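PDB 5MSX: putative endo-1,4-beta-xylanase from Bacteroides thetaiotaomicron VPI-5482, which probably hydrolyses arabinofuranosyl linkages in the plant pectin rhamnogalacturonan II, as a family 43 glycoside hydrolase of gut bacteria. Local coordinates for residues 156-161 against 209-214; 390-395 against 405-410; 32-37 against 66-71; 192-197 against 238-243. All blocks are in the same frame, centred on the assembly; numbering follows the deposited sequence.

Contact 1. Residues 156-161 against 209-214; sequences EIFVDD and GIYYYL. With EDO (1,2-ethanediol), chain X.
Tyr211 reaches up from strand 210-217 and meets both Asp160 and Phe158. Its hydroxyl OH donates to Asp160 OD2 at 2.6 Å, using the syn lone pair of that oxygen. The carboxylate and the phenol ring are steeply turned against each other, with planes 78° apart, and the acid stands at the ring edge. Phe158 crosses the tyrosine side chain at about a right angle. Here Phe158 CE2 lies 3.9 Å from Tyr211 CE1, an oblique ring contact. Phe158 holds CG anti to the backbone N (chi1 178°), which carries its ring over to the tyrosine. Asp160 OD1 takes the backbone N of Asp161 at 2.9 Å, 35° out of the carboxylate plane on the anti side. Lys206 forms salt bridges with Asp160 and Asp161. With an alanine at Asp160, the Tyr211 hydroxyl would probably lose its acceptor and Lys206 one of its two acidic partners. A 1,2-ethanediol, probably from the crystallisation liquor, donates from O2 to Val159 O at 2.9 Å. Phe158 also packs edge-to-face on Phe204. The two strands belong to neighbouring four-stranded antiparallel sheets, an arrangement typical of adjacent blades in the five-bladed beta-propeller of family 43.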
# COMPACT_ATOMS: atom_id res chain seq x y z
N GLU C 156 -17.66 -6.95 3.84
CA GLU C 156 -17.58 -7.04 2.37
C GLU C 156 -16.74 -5.84 1.88
O GLU C 156 -17.02 -4.68 2.26
CB GLU C 156 -19.02 -6.97 1.83
CG GLU C 156 -19.21 -6.79 0.34
CD GLU C 156 -18.97 -8.06 -0.47
OE1 GLU C 156 -18.36 -9.01 0.10
OE2 GLU C 156 -19.39 -8.08 -1.68
N ILE C 157 -15.72 -6.12 1.06
CA ILE C 157 -14.78 -5.09 0.59
C ILE C 157 -15.02 -4.72 -0.87
O ILE C 157 -15.29 -5.60 -1.70
CB ILE C 157 -13.33 -5.56 0.80
CG1 ILE C 157 -13.11 -6.02 2.25
CG2 ILE C 157 -12.30 -4.49 0.45
CD1 ILE C 157 -13.16 -4.94 3.31
N PHE C 158 -14.98 -3.43 -1.19
CA PHE C 158 -15.00 -2.97 -2.57
C PHE C 158 -13.85 -1.99 -2.85
O PHE C 158 -13.62 -1.06 -2.07
CB PHE C 158 -16.32 -2.29 -2.88
CG PHE C 158 -16.40 -1.74 -4.28
CD1 PHE C 158 -16.45 -2.61 -5.38
CD2 PHE C 158 -16.40 -0.36 -4.50
CE1 PHE C 158 -16.53 -2.10 -6.67
CE2 PHE C 158 -16.47 0.16 -5.80
CZ PHE C 158 -16.53 -0.71 -6.88
N VAL C 159 -13.14 -2.17 -3.97
CA VAL C 159 -12.11 -1.16 -4.41
C VAL C 159 -12.58 -0.56 -5.73
O VAL C 159 -12.76 -1.28 -6.70
CB VAL C 159 -10.71 -1.77 -4.58
CG1 VAL C 159 -9.67 -0.70 -4.89
CG2 VAL C 159 -10.31 -2.55 -3.33
N ASP C 160 -12.80 0.75 -5.76
CA ASP C 160 -13.37 1.38 -6.95
C ASP C 160 -12.24 1.61 -8.00
O ASP C 160 -11.04 1.40 -7.70
CB ASP C 160 -14.11 2.69 -6.57
CG ASP C 160 -15.25 3.05 -7.51
OD1 ASP C 160 -15.42 2.42 -8.59
OD2 ASP C 160 -16.01 3.98 -7.15
N ASP C 161 -12.64 1.99 -9.22
CA ASP C 161 -11.71 2.17 -10.35
C ASP C 161 -10.60 3.21 -10.05
O ASP C 161 -9.48 3.06 -10.52
CB ASP C 161 -12.47 2.55 -11.64
CG ASP C 161 -13.37 1.40 -12.16
OD1 ASP C 161 -12.85 0.30 -12.47
OD2 ASP C 161 -14.60 1.59 -12.29
N GLY C 209 -20.75 0.64 -14.94
CA GLY C 209 -21.02 1.91 -14.30
C GLY C 209 -22.11 1.96 -13.24
O GLY C 209 -22.38 3.04 -12.72
N ILE C 210 -22.74 0.82 -12.91
CA ILE C 210 -23.78 0.78 -11.90
C ILE C 210 -23.25 0.03 -10.66
O ILE C 210 -22.67 -1.05 -10.78
CB ILE C 210 -25.07 0.12 -12.43
CG1 ILE C 210 -25.51 0.81 -13.73
CG2 ILE C 210 -26.19 0.15 -11.39
CD1 ILE C 210 -26.77 0.22 -14.37
N TYR C 211 -23.45 0.64 -9.50
CA TYR C 211 -23.13 0.08 -8.21
C TYR C 211 -24.35 -0.66 -7.65
O TYR C 211 -25.46 -0.12 -7.67
CB TYR C 211 -22.73 1.21 -7.25
CG TYR C 211 -21.50 2.01 -7.62
CD1 TYR C 211 -20.21 1.47 -7.52
CD2 TYR C 211 -21.62 3.34 -8.02
CE1 TYR C 211 -19.10 2.22 -7.83
CE2 TYR C 211 -20.50 4.09 -8.36
CZ TYR C 211 -19.25 3.54 -8.25
OH TYR C 211 -18.14 4.31 -8.52
N TYR C 212 -24.14 -1.90 -7.19
CA TYR C 212 -25.19 -2.79 -6.69
C TYR C 212 -24.93 -3.12 -5.23
O TYR C 212 -23.88 -3.64 -4.90
CB TYR C 212 -25.21 -4.09 -7.50
CG TYR C 212 -25.63 -3.89 -8.93
CD1 TYR C 212 -24.70 -3.60 -9.93
CD2 TYR C 212 -26.97 -3.94 -9.29
CE1 TYR C 212 -25.08 -3.41 -11.25
CE2 TYR C 212 -27.36 -3.72 -10.60
CZ TYR C 212 -26.41 -3.48 -11.58
OH TYR C 212 -26.81 -3.25 -12.90
N TYR C 213 -25.89 -2.78 -4.37
CA TYR C 213 -25.85 -3.12 -2.96
C TYR C 213 -26.97 -4.11 -2.65
O TYR C 213 -28.14 -3.75 -2.63
CB TYR C 213 -25.99 -1.86 -2.07
CG TYR C 213 -25.98 -2.22 -0.63
CD1 TYR C 213 -24.82 -2.63 -0.04
CD2 TYR C 213 -27.14 -2.20 0.14
CE1 TYR C 213 -24.79 -3.05 1.26
CE2 TYR C 213 -27.13 -2.60 1.47
CZ TYR C 213 -25.95 -3.04 2.02
OH TYR C 213 -25.86 -3.43 3.33
N LEU C 214 -26.59 -5.35 -2.38
CA LEU C 214 -27.51 -6.43 -2.03
C LEU C 214 -27.38 -6.68 -0.55
O LEU C 214 -26.26 -6.72 -0.03
CB LEU C 214 -27.13 -7.75 -2.77
CG LEU C 214 -27.40 -7.88 -4.28
CD1 LEU C 214 -26.74 -6.80 -5.10
CD2 LEU C 214 -26.92 -9.25 -4.73
C1 EDO X . -14.81 -2.30 -10.23
O1 EDO X . -15.49 -3.56 -10.12
C2 EDO X . -13.41 -2.49 -9.69
O2 EDO X . -12.74 -1.22 -9.58

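Contact 2. Residues 390-395 against 405-410; sequences RRSEIY and YVIEAS
Tyr405 and Ile394 meet between strands 403-410 and 386-396, which do not pair with each other but both pair with strand 438-448. The CB of Tyr405 points toward the facing strand. From there CG is placed between the backbone N and the carbonyl carbon (chi1 67°). The ring then carries one side, CE2, to 4.1 Å from Ile394 CD1. The methyl comes to the ring obliquely, and the two side chains run past each other in opposite directions. The rest of the ring is held by histidines: His422 stacks on it and His431 meets it at a steep angle. At the tip, OH hydrogen-bonds to Asp433 OD2. Ile394 is further packed by Ile444, Ile453 and Trp456. A second meeting lies two residues along each strand. Ile407 has CG1 anti to its backbone N (chi1 -180°), and its CD1 approaches Ser392 OG at 3.8 Å and Ser392 CB at 4.1 Å. Both strands lie in the C-terminal F5/8 type C domain, a beta-sandwich, and these side chains help fill its interior. All four are buried. The contact between the strands is dispersive, and the polar ends of Tyr405 and Ser392 find their hydrogen bonds elsewhere.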
# COMPACT_ATOMS: atom_id res chain seq x y z
N ARG C 390 -6.95 -46.86 -10.93
CA ARG C 390 -5.92 -45.85 -10.72
C ARG C 390 -5.96 -45.31 -9.29
O ARG C 390 -4.99 -45.49 -8.54
CB ARG C 390 -6.01 -44.74 -11.78
CG ARG C 390 -5.56 -45.24 -13.15
CD ARG C 390 -5.60 -44.20 -14.25
NE ARG C 390 -6.96 -44.06 -14.78
CZ ARG C 390 -7.83 -43.09 -14.48
NH1 ARG C 390 -7.52 -42.10 -13.64
NH2 ARG C 390 -9.04 -43.10 -15.04
N ARG C 391 -7.07 -44.70 -8.88
CA ARG C 391 -7.12 -44.14 -7.53
C ARG C 391 -8.54 -43.96 -6.99
O ARG C 391 -9.54 -44.07 -7.72
CB ARG C 391 -6.37 -42.80 -7.47
CG ARG C 391 -7.02 -41.69 -8.28
CD ARG C 391 -6.26 -40.37 -8.15
NE ARG C 391 -7.00 -39.29 -8.79
CZ ARG C 391 -7.15 -39.14 -10.11
NH1 ARG C 391 -6.60 -39.98 -10.98
NH2 ARG C 391 -7.88 -38.13 -10.58
N SER C 392 -8.58 -43.67 -5.69
CA SER C 392 -9.78 -43.40 -4.95
C SER C 392 -9.69 -42.00 -4.35
O SER C 392 -8.63 -41.56 -3.90
CB SER C 392 -9.96 -44.46 -3.85
OG SER C 392 -10.35 -43.92 -2.60
N GLU C 393 -10.82 -41.30 -4.35
CA GLU C 393 -10.92 -39.97 -3.74
C GLU C 393 -12.17 -39.95 -2.86
O GLU C 393 -13.29 -40.15 -3.35
CB GLU C 393 -10.96 -38.90 -4.83
CG GLU C 393 -9.81 -39.04 -5.81
CD GLU C 393 -9.52 -37.79 -6.64
OE1 GLU C 393 -10.43 -36.96 -6.85
OE2 GLU C 393 -8.36 -37.66 -7.09
N ILE C 394 -11.95 -39.73 -1.57
CA ILE C 394 -12.99 -39.79 -0.58
C ILE C 394 -13.25 -38.44 0.05
O ILE C 394 -12.38 -37.84 0.69
CB ILE C 394 -12.65 -40.76 0.58
CG1 ILE C 394 -12.32 -42.15 0.03
CG2 ILE C 394 -13.82 -40.84 1.56
CD1 ILE C 394 -11.67 -43.05 1.07
N TYR C 395 -14.50 -38.00 -0.06
CA TYR C 395 -14.95 -36.79 0.60
C TYR C 395 -15.76 -37.18 1.81
O TYR C 395 -16.95 -37.48 1.68
CB TYR C 395 -15.81 -36.00 -0.38
CG TYR C 395 -15.06 -35.44 -1.57
CD1 TYR C 395 -14.90 -36.18 -2.73
CD2 TYR C 395 -14.53 -34.16 -1.52
CE1 TYR C 395 -14.21 -35.65 -3.83
CE2 TYR C 395 -13.86 -33.61 -2.61
CZ TYR C 395 -13.71 -34.35 -3.74
OH TYR C 395 -13.03 -33.78 -4.78
N TYR C 405 -8.34 -43.67 8.45
CA TYR C 405 -9.01 -44.78 7.81
C TYR C 405 -8.01 -45.79 7.25
O TYR C 405 -6.79 -45.56 7.24
CB TYR C 405 -9.93 -44.28 6.69
CG TYR C 405 -9.20 -43.67 5.54
CD1 TYR C 405 -8.64 -42.39 5.65
CD2 TYR C 405 -9.04 -44.35 4.35
CE1 TYR C 405 -7.93 -41.83 4.59
CE2 TYR C 405 -8.35 -43.80 3.29
CZ TYR C 405 -7.79 -42.54 3.42
OH TYR C 405 -7.10 -41.98 2.38
N VAL C 406 -8.58 -46.90 6.80
CA VAL C 406 -7.87 -47.97 6.14
C VAL C 406 -8.65 -48.22 4.89
O VAL C 406 -9.87 -48.33 4.95
CB VAL C 406 -7.89 -49.27 7.00
CG1 VAL C 406 -7.10 -50.37 6.31
CG2 VAL C 406 -7.35 -49.01 8.40
N ILE C 407 -7.97 -48.31 3.76
CA ILE C 407 -8.60 -48.77 2.53
C ILE C 407 -8.02 -50.13 2.19
O ILE C 407 -6.82 -50.37 2.36
CB ILE C 407 -8.44 -47.79 1.34
CG1 ILE C 407 -9.12 -48.35 0.09
CG2 ILE C 407 -6.98 -47.48 1.02
CD1 ILE C 407 -9.58 -47.27 -0.88
N GLU C 408 -8.91 -51.01 1.74
CA GLU C 408 -8.57 -52.37 1.38
C GLU C 408 -9.21 -52.67 0.05
O GLU C 408 -10.19 -52.03 -0.33
CB GLU C 408 -9.11 -53.34 2.42
CG GLU C 408 -8.52 -53.19 3.80
CD GLU C 408 -9.38 -53.80 4.90
OE1 GLU C 408 -10.61 -53.56 4.92
OE2 GLU C 408 -8.82 -54.50 5.76
N ALA C 409 -8.66 -53.65 -0.65
CA ALA C 409 -9.15 -54.11 -1.94
C ALA C 409 -9.37 -55.63 -1.90
O ALA C 409 -8.77 -56.33 -1.06
CB ALA C 409 -8.15 -53.75 -3.03
N SER C 410 -10.19 -56.13 -2.82
CA SER C 410 -10.49 -57.56 -2.90
C SER C 410 -10.98 -57.99 -4.26
O SER C 410 -11.49 -57.17 -5.04
CB SER C 410 -11.53 -57.94 -1.85
OG SER C 410 -12.01 -59.26 -2.03

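Contact 3. Residues 32-37 against 66-71; sequences DMIADA and VVWKSK. With EDO (1,2-ethanediol), chain U.
One water joins Asp32 and Trp68. It donates to Asp32 OD2 at 2.7 Å and accepts from Trp68 NE1 at 2.9 Å, lying at the edge of the indole and in its plane. The contact sits in the family 43 beta-propeller, where strands 34-35 and 67-70 both pair with strand 45-52. It is buried near the centre of the chain. The two side chains also touch directly. Asp32 CB comes obliquely to Trp68 CZ2, at 3.8 Å, while the carboxylate and ring planes stand 62° apart. CG of Asp32 lies anti to the backbone N (chi1 -160°), which brings the carboxylate alongside the indole, with OD2 at the water. The other oxygen, OD1, accepts the backbone N of Met33 at 2.8 Å, from 46° above the carboxylate plane. Replacing Asp32 by a leucine would remove both oxygens and is likely to leave the water without its acceptor and the Met33 N-H without its side-chain partner. Asp32 also touches Pro399, a residue of the F5/8 type C domain. The chain turns a corner at Asp36, the predicted proton acceptor of the active site. Thr51 OG1 hydrogen-bonds to Asp36 OD2. A 1,2-ethanediol lies at the same oxygen and also bonds to Arg286 NH2. Ile34 adds a looser touch, its CG2 4.5 Å from Trp68 NE1.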
# COMPACT_ATOMS: atom_id res chain seq x y z
N ASP C 32 -19.46 -30.35 1.99
CA ASP C 32 -19.40 -30.08 3.38
C ASP C 32 -20.61 -29.17 3.64
O ASP C 32 -21.31 -28.76 2.71
CB ASP C 32 -18.07 -29.39 3.74
CG ASP C 32 -17.71 -29.49 5.24
OD1 ASP C 32 -18.51 -30.06 6.02
OD2 ASP C 32 -16.66 -28.93 5.64
N MET C 33 -20.84 -28.88 4.90
CA MET C 33 -21.79 -27.88 5.30
C MET C 33 -21.05 -26.55 5.44
O MET C 33 -20.20 -26.40 6.32
CB MET C 33 -22.47 -28.32 6.61
CG MET C 33 -23.37 -29.53 6.34
SD MET C 33 -24.26 -30.11 7.78
CE MET C 33 -25.42 -31.27 7.05
N ILE C 34 -21.33 -25.65 4.49
CA ILE C 34 -20.76 -24.33 4.47
C ILE C 34 -21.85 -23.28 4.23
O ILE C 34 -22.89 -23.58 3.60
CB ILE C 34 -19.63 -24.19 3.43
CG1 ILE C 34 -20.13 -24.39 1.99
CG2 ILE C 34 -18.49 -25.16 3.76
CD1 ILE C 34 -19.25 -23.69 0.96
N ALA C 35 -21.60 -22.10 4.76
CA ALA C 35 -22.48 -20.96 4.63
C ALA C 35 -21.67 -19.67 4.47
O ALA C 35 -20.45 -19.64 4.67
CB ALA C 35 -23.35 -20.87 5.87
N ASP C 36 -22.36 -18.60 4.12
CA ASP C 36 -21.81 -17.26 4.11
C ASP C 36 -20.60 -17.20 3.14
O ASP C 36 -19.59 -16.56 3.44
CB ASP C 36 -21.36 -16.81 5.52
CG ASP C 36 -22.38 -17.13 6.65
OD1 ASP C 36 -23.61 -17.01 6.44
OD2 ASP C 36 -21.90 -17.44 7.76
N ALA C 37 -20.72 -17.85 1.99
CA ALA C 37 -19.58 -18.11 1.12
C ALA C 37 -19.13 -16.89 0.34
O ALA C 37 -19.94 -16.05 -0.08
CB ALA C 37 -19.91 -19.24 0.15
N VAL C 66 -11.11 -22.77 6.63
CA VAL C 66 -10.52 -23.49 5.50
C VAL C 66 -10.94 -22.79 4.20
O VAL C 66 -11.98 -22.10 4.15
CB VAL C 66 -10.86 -25.01 5.50
CG1 VAL C 66 -10.45 -25.65 6.84
CG2 VAL C 66 -12.32 -25.28 5.23
N VAL C 67 -10.09 -22.92 3.18
CA VAL C 67 -10.41 -22.40 1.86
C VAL C 67 -10.45 -23.56 0.89
O VAL C 67 -9.49 -24.30 0.77
CB VAL C 67 -9.41 -21.32 1.37
CG1 VAL C 67 -7.98 -21.85 1.20
CG2 VAL C 67 -9.90 -20.72 0.06
N TRP C 68 -11.57 -23.73 0.20
CA TRP C 68 -11.70 -24.75 -0.82
C TRP C 68 -11.31 -24.15 -2.16
O TRP C 68 -11.60 -22.98 -2.43
CB TRP C 68 -13.13 -25.24 -0.89
CG TRP C 68 -13.64 -25.95 0.31
CD1 TRP C 68 -14.06 -25.40 1.48
CD2 TRP C 68 -13.81 -27.36 0.44
NE1 TRP C 68 -14.45 -26.39 2.34
CE2 TRP C 68 -14.33 -27.61 1.71
CE3 TRP C 68 -13.55 -28.45 -0.40
CZ2 TRP C 68 -14.62 -28.89 2.17
CZ3 TRP C 68 -13.86 -29.71 0.05
CH2 TRP C 68 -14.38 -29.92 1.32
N LYS C 69 -10.63 -24.95 -2.99
CA LYS C 69 -10.15 -24.53 -4.28
C LYS C 69 -10.55 -25.54 -5.33
O LYS C 69 -10.70 -26.73 -5.05
CB LYS C 69 -8.61 -24.45 -4.30
CG LYS C 69 -7.99 -23.42 -3.38
CD LYS C 69 -6.49 -23.66 -3.18
CE LYS C 69 -5.71 -23.74 -4.49
NZ LYS C 69 -4.26 -23.43 -4.33
N SER C 70 -10.65 -25.04 -6.56
CA SER C 70 -11.05 -25.79 -7.70
C SER C 70 -10.53 -25.16 -8.99
O SER C 70 -10.61 -23.93 -9.17
CB SER C 70 -12.58 -25.79 -7.79
OG SER C 70 -13.01 -26.56 -8.88
N LYS C 71 -10.07 -26.00 -9.91
CA LYS C 71 -9.65 -25.52 -11.22
C LYS C 71 -10.81 -25.36 -12.17
O LYS C 71 -10.74 -24.56 -13.12
CB LYS C 71 -8.62 -26.47 -11.81
CG LYS C 71 -7.36 -26.56 -10.96
CD LYS C 71 -6.26 -27.36 -11.64
CE LYS C 71 -4.97 -27.34 -10.82
NZ LYS C 71 -5.02 -28.36 -9.74
C1 EDO U . -24.07 -16.71 11.63
O1 EDO U . -24.83 -15.94 10.69
C2 EDO U . -23.00 -17.50 10.92
O2 EDO U . -23.48 -17.89 9.64
O HOH W 1 -15.38 -26.64 5.06

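Contact 4. Residues 192-197 against 238-243; sequences STPRKE and FEAPEQ. With EDO (1,2-ethanediol), chain Z.
Pro194 and Ala240 make the tight part of this contact. Pro194 CG is 3.4 Å from Ala240 CB, closer than usual for two carbons, and Pro194 CD is 3.6 Å from the same methyl. The methyl thus meets the CG-CD side of the proline ring. Beneath, Pro194 rests on Tyr215 and Val228. The other end is looser, and Ser192 there is exposed. Ser192 O lies 4.5 Å from Phe238 CB, and a 1,2-ethanediol, probably from the crystallisation liquor, sits beside them. Its O2 donates to Ser192 O at 2.8 Å. With OG of Ser192 anti to the backbone N (chi1 176°), a weak hydrogen bond links Ser192 OG and O1 of the diol, at 3.3 Å. The loop 192-197 is braced from within: Thr193 OG1 donates to Arg195 O at 2.7 Å, and Lys196 NZ donates to Thr193 O at 2.9 Å. Arg195 NH2 forms a salt bridge with Asp244, just after segment 238-243. Loop 192-197 follows strand 187-190 and loop 238-243 precedes strand 245-247, the outer strands of two successive propeller sheets. They meet at the surface through one small apolar touch, while the polar groups of Ser192, Thr193, Arg195 and Lys196 bond within their loop, to the diol or to nearby residues.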
# COMPACT_ATOMS: atom_id res chain seq x y z
N SER C 192 -29.65 3.68 2.89
CA SER C 192 -31.10 3.73 2.88
C SER C 192 -31.69 2.66 1.92
O SER C 192 -31.29 2.57 0.76
CB SER C 192 -31.55 5.11 2.43
OG SER C 192 -32.95 5.14 2.32
N THR C 193 -32.63 1.85 2.42
CA THR C 193 -33.30 0.83 1.61
C THR C 193 -34.82 0.84 1.89
O THR C 193 -35.23 1.22 2.98
CB THR C 193 -32.73 -0.59 1.94
OG1 THR C 193 -33.05 -0.94 3.29
CG2 THR C 193 -31.19 -0.68 1.73
N PRO C 194 -35.65 0.40 0.93
CA PRO C 194 -37.09 0.40 1.20
C PRO C 194 -37.56 -0.72 2.14
O PRO C 194 -38.64 -0.60 2.72
CB PRO C 194 -37.71 0.23 -0.19
CG PRO C 194 -36.67 -0.44 -0.97
CD PRO C 194 -35.37 0.14 -0.49
N ARG C 195 -36.78 -1.78 2.29
CA ARG C 195 -37.07 -2.83 3.28
C ARG C 195 -36.21 -2.60 4.51
O ARG C 195 -34.99 -2.52 4.41
CB ARG C 195 -36.89 -4.20 2.64
CG ARG C 195 -37.95 -4.37 1.56
CD ARG C 195 -37.75 -5.56 0.68
NE ARG C 195 -38.49 -5.46 -0.58
CZ ARG C 195 -39.81 -5.62 -0.73
NH1 ARG C 195 -40.61 -5.91 0.30
NH2 ARG C 195 -40.34 -5.51 -1.94
N LYS C 196 -36.86 -2.48 5.67
CA LYS C 196 -36.27 -1.87 6.88
C LYS C 196 -35.78 -2.82 7.99
O LYS C 196 -35.16 -2.38 8.98
CB LYS C 196 -37.28 -0.90 7.52
CG LYS C 196 -37.99 0.06 6.57
CD LYS C 196 -37.03 1.05 5.93
CE LYS C 196 -37.76 2.04 5.03
NZ LYS C 196 -36.81 3.06 4.49
N GLU C 197 -36.07 -4.11 7.87
CA GLU C 197 -35.79 -5.06 8.95
C GLU C 197 -34.32 -5.42 9.08
O GLU C 197 -33.49 -5.01 8.25
CB GLU C 197 -36.67 -6.32 8.83
CG GLU C 197 -36.63 -7.09 7.52
CD GLU C 197 -37.64 -6.59 6.47
OE1 GLU C 197 -38.49 -7.39 6.00
OE2 GLU C 197 -37.59 -5.39 6.13
N PHE C 238 -28.81 5.86 -3.42
CA PHE C 238 -29.28 4.61 -4.01
C PHE C 238 -30.73 4.72 -4.44
O PHE C 238 -31.45 5.56 -3.94
CB PHE C 238 -29.07 3.47 -3.01
CG PHE C 238 -27.64 3.10 -2.83
CD1 PHE C 238 -27.01 2.27 -3.73
CD2 PHE C 238 -26.90 3.59 -1.75
CE1 PHE C 238 -25.67 1.92 -3.58
CE2 PHE C 238 -25.57 3.26 -1.59
CZ PHE C 238 -24.95 2.42 -2.50
N GLU C 239 -31.13 3.92 -5.43
CA GLU C 239 -32.50 3.87 -5.94
C GLU C 239 -32.94 2.42 -5.83
O GLU C 239 -32.16 1.51 -6.14
CB GLU C 239 -32.55 4.31 -7.41
N ALA C 240 -34.17 2.20 -5.37
CA ALA C 240 -34.75 0.86 -5.28
C ALA C 240 -35.67 0.62 -6.48
O ALA C 240 -36.53 1.43 -6.75
CB ALA C 240 -35.54 0.73 -4.00
N PRO C 241 -35.49 -0.49 -7.21
CA PRO C 241 -36.43 -0.85 -8.28
C PRO C 241 -37.66 -1.49 -7.67
O PRO C 241 -37.62 -1.93 -6.51
CB PRO C 241 -35.65 -1.87 -9.09
CG PRO C 241 -34.81 -2.56 -8.07
CD PRO C 241 -34.44 -1.52 -7.04
N GLU C 242 -38.73 -1.58 -8.45
CA GLU C 242 -39.97 -2.23 -7.99
C GLU C 242 -39.77 -3.71 -7.66
O GLU C 242 -40.24 -4.21 -6.64
CB GLU C 242 -41.09 -2.09 -9.04
N GLN C 243 -39.03 -4.40 -8.52
CA GLN C 243 -38.73 -5.82 -8.38
C GLN C 243 -37.37 -5.95 -7.66
O GLN C 243 -36.34 -6.31 -8.26
CB GLN C 243 -38.72 -6.42 -9.79
CG GLN C 243 -38.60 -7.92 -9.90
CD GLN C 243 -38.72 -8.38 -11.36
OE1 GLN C 243 -37.96 -7.93 -12.23
NE2 GLN C 243 -39.65 -9.27 -11.64
C1 EDO Z . -34.76 4.81 -0.68
O1 EDO Z . -35.06 3.74 0.22
C2 EDO Z . -33.83 4.32 -1.79
O2 EDO Z . -32.54 4.00 -1.25

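Overall arrangement
Contacts 1, 3 and 4 lie in the family 43 range, and contact 2 lies in the F5/8 type C domain. Contacts 1, 2 and 3 are buried, while contact 4 is at the surface. Contacts 1 and 4 join the same two successive sheets and touch each other, Tyr213 CB lying 4.1 Å from Phe238 CE1. Their chemistry differs: a direct hydrogen bond and rings in contact 1, a proline against a methyl in contact 4. Contact 3 is near the chain's centre and is bridged by water. Contact 2 is dispersive; its nearest atoms come within about 5 Å of contact 3. Contacts 2 and 4 are farthest apart, with centres about 53 Å from each other.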